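Local coordinates for protein mRNA export factor MEX67 (Candida albicans, PDB 1Q40) that probably carries messenger RNA out of the nucleus through nuclear pores, this fragment being its NTF2-like middle domain, at residues I21-R32 against F104-I114. Numbering follows the deposited sequence.
Sequences IANYLKLWDANR and FQQLPKTRHDI
Helix 21-29 and strand 109-111 run roughly antiparallel, their axes 7.8 Å apart at an angle of 133°, and the backbones come closest at Asp29 and Thr110, with CA atoms 5.1 Å apart. At this last turn of the helix a carboxylate suits its place, because three donors converge on it. Its OD1 takes the hydroxyl of Thr110 on the anti side (Thr110 OG1 to Asp29 OD1, 2.8 Å) and the ring N-H of His112 on the syn lone pair (His112 ND1 to Asp29 OD1, 2.9 Å), while Asp29 OD2 accepts an almost straight bond from the backbone N of His112 at 2.8 Å, from the syn side but well out of the carboxylate plane. With OD1 lying near the imidazole plane, the bond from ND1 holds that ring in its rotation. Leu25 CD2 then sits squarely over one imidazole face, 3.8 Å from the centroid of the His112 ring, in a CH-pi contact, and Leu25 CD1 packs against Ile114 CD1.

In this NTF2-like fold the helix lies against the curved sheet: Leu25 also touches Leu138, and strand 109-111 pairs with strand 134-146. Trp28, with CG anti to the backbone N (chi1 -177°), sends its six-membered ring edge-on to the face of Phe104, a T-shaped pair with planes at 82°; Leu107 CD1 meets the same indole at its edge.

Just past the helix, Arg32 has the length and the donors to tie down the turn after helix 96-105. Extended from CG to NE, it lays its guanidinium over one face of the Trp28 indole. Arg32 NH1 bonds to Phe104 O (2.9 Å) and to Leu107 O, Arg32 NH2 to Pro108 O (3.0 Å), and Arg32 NE turns back to Trp28 O. A water joins Trp28 O to Thr110 N.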
loop_
_atom_site.group_PDB
_atom_site.type_symbol
_atom_site.label_atom_id
_atom_site.label_comp_id
_atom_site.label_asym_id
_atom_site.label_seq_id
_atom_site.Cartn_x
_atom_site.Cartn_y
_atom_site.Cartn_z
ATOM N N ILE B 21 2.124 17.971 -0.283
ATOM C CA ILE B 21 2.110 17.157 -1.498
ATOM C C ILE B 21 2.270 18.006 -2.764
ATOM O O ILE B 21 2.944 17.591 -3.707
ATOM C CB ILE B 21 0.803 16.308 -1.563
ATOM C CG1 ILE B 21 0.820 15.190 -0.505
ATOM C CG2 ILE B 21 0.572 15.727 -2.963
ATOM C CD1 ILE B 21 1.849 14.062 -0.750
ATOM N N ALA B 22 1.654 19.188 -2.771
ATOM C CA ALA B 22 1.714 20.110 -3.909
ATOM C C ALA B 22 3.140 20.610 -4.154
ATOM O O ALA B 22 3.619 20.599 -5.285
ATOM C CB ALA B 22 0.768 21.292 -3.690
ATOM N N ASN B 23 3.810 21.040 -3.088
ATOM C CA ASN B 23 5.197 21.481 -3.171
ATOM C C ASN B 23 6.147 20.322 -3.439
ATOM O O ASN B 23 7.094 20.472 -4.207
ATOM C CB ASN B 23 5.624 22.196 -1.886
ATOM C CG ASN B 23 7.093 22.611 -1.911
ATOM O OD1 ASN B 23 7.886 22.195 -1.059
ATOM N ND2 ASN B 23 7.468 23.412 -2.911
ATOM N N TYR B 24 5.888 19.175 -2.802
ATOM C CA TYR B 24 6.724 17.988 -2.971
ATOM C C TYR B 24 6.786 17.592 -4.438
ATOM O O TYR B 24 7.865 17.404 -4.984
ATOM C CB TYR B 24 6.221 16.787 -2.141
ATOM C CG TYR B 24 7.287 15.710 -2.019
ATOM C CD1 TYR B 24 8.066 15.602 -0.867
ATOM C CD2 TYR B 24 7.547 14.831 -3.078
ATOM C CE1 TYR B 24 9.060 14.646 -0.760
ATOM C CE2 TYR B 24 8.551 13.871 -2.980
ATOM C CZ TYR B 24 9.301 13.787 -1.818
ATOM O OH TYR B 24 10.297 12.852 -1.716
ATOM N N LEU B 25 5.621 17.474 -5.063
ATOM C CA LEU B 25 5.523 16.998 -6.435
ATOM C C LEU B 25 6.071 17.996 -7.448
ATOM O O LEU B 25 6.652 17.597 -8.451
ATOM C CB LEU B 25 4.077 16.619 -6.777
ATOM C CG LEU B 25 3.573 15.313 -6.136
ATOM C CD1 LEU B 25 2.155 15.031 -6.606
ATOM C CD2 LEU B 25 4.498 14.137 -6.440
ATOM N N LYS B 26 5.888 19.291 -7.185
ATOM C CA LYS B 26 6.515 20.323 -8.005
ATOM C C LYS B 26 8.012 20.065 -8.117
ATOM O O LYS B 26 8.545 20.007 -9.220
ATOM C CB LYS B 26 6.257 21.720 -7.425
ATOM C CG LYS B 26 6.574 22.853 -8.403
ATOM C CD LYS B 26 6.257 24.234 -7.804
ATOM C CE LYS B 26 7.427 24.792 -6.981
ATOM N NZ LYS B 26 7.443 26.280 -6.977
ATOM N N LEU B 27 8.677 19.882 -6.976
ATOM C CA LEU B 27 10.132 19.670 -6.932
ATOM C C LEU B 27 10.554 18.260 -7.358
ATOM O O LEU B 27 11.641 18.066 -7.918
ATOM C CB LEU B 27 10.677 19.982 -5.530
ATOM C CG LEU B 27 10.449 21.425 -5.048
ATOM C CD1 LEU B 27 11.149 21.685 -3.725
ATOM C CD2 LEU B 27 10.895 22.427 -6.089
ATOM N N TRP B 28 9.688 17.279 -7.113
ATOM C CA TRP B 28 9.941 15.900 -7.554
ATOM C C TRP B 28 10.010 15.830 -9.080
ATOM O O TRP B 28 10.780 15.054 -9.638
ATOM C CB TRP B 28 8.856 14.952 -7.032
ATOM C CG TRP B 28 9.119 13.531 -7.387
ATOM C CD1 TRP B 28 8.549 12.818 -8.404
ATOM C CD2 TRP B 28 10.049 12.648 -6.752
ATOM N NE1 TRP B 28 9.060 11.541 -8.437
ATOM C CE2 TRP B 28 9.981 11.406 -7.430
ATOM C CE3 TRP B 28 10.931 12.773 -5.670
ATOM C CZ2 TRP B 28 10.760 10.314 -7.065
ATOM C CZ3 TRP B 28 11.700 11.682 -5.306
ATOM C CH2 TRP B 28 11.616 10.472 -6.003
ATOM N N ASP B 29 9.197 16.641 -9.750
ATOM C CA ASP B 29 9.234 16.739 -11.204
ATOM C C ASP B 29 10.327 17.704 -11.696
ATOM O O ASP B 29 10.780 17.582 -12.826
ATOM C CB ASP B 29 7.884 17.214 -11.753
ATOM C CG ASP B 29 6.742 16.233 -11.492
ATOM O OD1 ASP B 29 6.967 15.025 -11.217
ATOM O OD2 ASP B 29 5.558 16.609 -11.578
ATOM N N ALA B 30 10.728 18.667 -10.867
ATOM C CA ALA B 30 11.675 19.711 -11.289
ATOM C C ALA B 30 13.107 19.467 -10.798
ATOM O O ALA B 30 13.965 19.039 -11.567
ATOM C CB ALA B 30 11.178 21.087 -10.843
ATOM N N ASN B 31 13.370 19.750 -9.525
ATOM C CA ASN B 31 14.704 19.593 -8.955
ATOM C C ASN B 31 14.648 18.813 -7.638
ATOM O O ASN B 31 14.315 19.370 -6.599
ATOM C CB ASN B 31 15.331 20.971 -8.738
ATOM C CG ASN B 31 16.816 20.898 -8.448
ATOM O OD1 ASN B 31 17.395 19.812 -8.351
ATOM N ND2 ASN B 31 17.443 22.060 -8.304
ATOM N N ARG B 32 14.973 17.525 -7.694
ATOM C CA ARG B 32 14.895 16.663 -6.517
ATOM C C ARG B 32 15.904 16.994 -5.415
ATOM O O ARG B 32 15.686 16.643 -4.258
ATOM C CB ARG B 32 15.029 15.193 -6.923
ATOM C CG ARG B 32 13.773 14.678 -7.593
ATOM C CD ARG B 32 13.903 13.301 -8.208
ATOM N NE ARG B 32 12.718 13.000 -9.004
ATOM C CZ ARG B 32 12.609 11.987 -9.859
ATOM N NH1 ARG B 32 13.611 11.138 -10.032
ATOM N NH2 ARG B 32 11.478 11.828 -10.544
ATOM N N PHE B 104 16.898 8.757 -5.376
ATOM C CA PHE B 104 16.060 9.674 -6.146
ATOM C C PHE B 104 16.637 9.921 -7.542
ATOM O O PHE B 104 15.884 10.060 -8.502
ATOM C CB PHE B 104 15.893 11.020 -5.425
ATOM C CG PHE B 104 15.013 10.990 -4.175
ATOM C CD1 PHE B 104 14.313 9.850 -3.773
ATOM C CD2 PHE B 104 14.904 12.138 -3.388
ATOM C CE1 PHE B 104 13.516 9.868 -2.612
ATOM C CE2 PHE B 104 14.113 12.156 -2.237
ATOM C CZ PHE B 104 13.413 11.014 -1.849
ATOM N N GLN B 105 17.964 9.977 -7.657
ATOM C CA GLN B 105 18.626 10.191 -8.951
ATOM C C GLN B 105 18.458 9.022 -9.917
ATOM O O GLN B 105 18.610 9.199 -11.120
ATOM C CB GLN B 105 20.130 10.427 -8.766
ATOM C CG GLN B 105 20.499 11.706 -8.065
ATOM C CD GLN B 105 22.005 11.889 -7.968
ATOM O OE1 GLN B 105 22.686 11.121 -7.281
ATOM N NE2 GLN B 105 22.532 12.894 -8.668
ATOM N N GLN B 106 18.174 7.832 -9.382
ATOM C CA GLN B 106 18.019 6.614 -10.180
ATOM C C GLN B 106 16.574 6.290 -10.573
ATOM O O GLN B 106 16.306 5.254 -11.183
ATOM C CB GLN B 106 18.609 5.422 -9.427
ATOM C CG GLN B 106 20.102 5.541 -9.153
ATOM C CD GLN B 106 20.594 4.437 -8.247
ATOM O OE1 GLN B 106 20.613 3.271 -8.637
ATOM N NE2 GLN B 106 20.950 4.791 -7.029
ATOM N N LEU B 107 15.646 7.164 -10.219
ATOM C CA LEU B 107 14.260 7.023 -10.634
ATOM C C LEU B 107 14.026 7.915 -11.874
ATOM O O LEU B 107 14.502 9.054 -11.923
ATOM C CB LEU B 107 13.318 7.400 -9.487
ATOM C CG LEU B 107 13.321 6.414 -8.302
ATOM C CD1 LEU B 107 12.651 7.009 -7.081
ATOM C CD2 LEU B 107 12.656 5.114 -8.672
ATOM N N PRO B 108 13.333 7.399 -12.886
ATOM C CA PRO B 108 13.019 8.219 -14.067
ATOM C C PRO B 108 12.387 9.572 -13.695
ATOM O O PRO B 108 11.660 9.691 -12.696
ATOM C CB PRO B 108 12.055 7.334 -14.859
ATOM C CG PRO B 108 12.457 5.922 -14.488
ATOM C CD PRO B 108 12.853 6.010 -13.035
ATOM N N LYS B 109 12.707 10.585 -14.490
ATOM C CA LYS B 109 12.163 11.928 -14.322
ATOM C C LYS B 109 10.703 11.934 -14.739
ATOM O O LYS B 109 10.327 11.253 -15.685
ATOM C CB LYS B 109 12.987 12.929 -15.136
ATOM C CG LYS B 109 14.482 12.896 -14.737
ATOM C CD LYS B 109 15.290 14.021 -15.338
ATOM C CE LYS B 109 16.722 13.960 -14.838
ATOM N NZ LYS B 109 17.618 14.803 -15.647
ATOM N N THR B 110 9.893 12.715 -14.029
ATOM C CA THR B 110 8.440 12.594 -14.086
ATOM C C THR B 110 7.714 13.915 -14.287
ATOM O O THR B 110 8.261 15.002 -14.088
ATOM C CB THR B 110 7.923 12.002 -12.758
ATOM O OG1 THR B 110 8.478 12.737 -11.651
ATOM C CG2 THR B 110 8.409 10.550 -12.563
ATOM N N ARG B 111 6.445 13.790 -14.648
ATOM C CA ARG B 111 5.487 14.863 -14.458
ATOM C C ARG B 111 4.182 14.286 -13.900
ATOM O O ARG B 111 3.579 13.394 -14.494
ATOM C CB ARG B 111 5.277 15.672 -15.737
ATOM C CG ARG B 111 4.951 14.876 -16.955
ATOM C CD ARG B 111 3.503 15.017 -17.393
ATOM N NE ARG B 111 3.229 16.317 -18.000
ATOM C CZ ARG B 111 2.012 16.735 -18.336
ATOM N NH1 ARG B 111 0.950 15.959 -18.128
ATOM N NH2 ARG B 111 1.853 17.935 -18.887
ATOM N N HIS B 112 3.824 14.751 -12.705
ATOM C CA HIS B 112 2.556 14.460 -12.056
ATOM C C HIS B 112 1.653 15.657 -12.328
ATOM O O HIS B 112 1.980 16.779 -11.952
ATOM C CB HIS B 112 2.739 14.318 -10.547
ATOM C CG HIS B 112 3.613 13.170 -10.132
ATOM N ND1 HIS B 112 4.973 13.145 -10.356
ATOM C CD2 HIS B 112 3.319 12.025 -9.474
ATOM C CE1 HIS B 112 5.476 12.024 -9.866
ATOM N NE2 HIS B 112 4.494 11.328 -9.321
ATOM N N ASP B 113 0.517 15.421 -12.965
ATOM C CA ASP B 113 -0.347 16.502 -13.448
ATOM C C ASP B 113 -1.382 16.878 -12.378
ATOM O O ASP B 113 -2.586 16.851 -12.622
ATOM C CB ASP B 113 -0.997 16.039 -14.760
ATOM C CG ASP B 113 -1.688 17.154 -15.514
ATOM O OD1 ASP B 113 -1.183 18.304 -15.529
ATOM O OD2 ASP B 113 -2.759 16.949 -16.136
ATOM N N ILE B 114 -0.893 17.235 -11.190
ATOM C CA ILE B 114 -1.746 17.449 -10.020
ATOM C C ILE B 114 -2.429 18.821 -9.993
ATOM O O ILE B 114 -3.490 18.961 -9.394
ATOM C CB ILE B 114 -0.949 17.218 -8.702
ATOM C CG1 ILE B 114 -1.906 17.083 -7.506
ATOM C CG2 ILE B 114 0.073 18.331 -8.449
ATOM C CD1 ILE B 114 -1.539 15.961 -6.547
HETATM O O HOH W 1 11.636 14.600 -12.185
#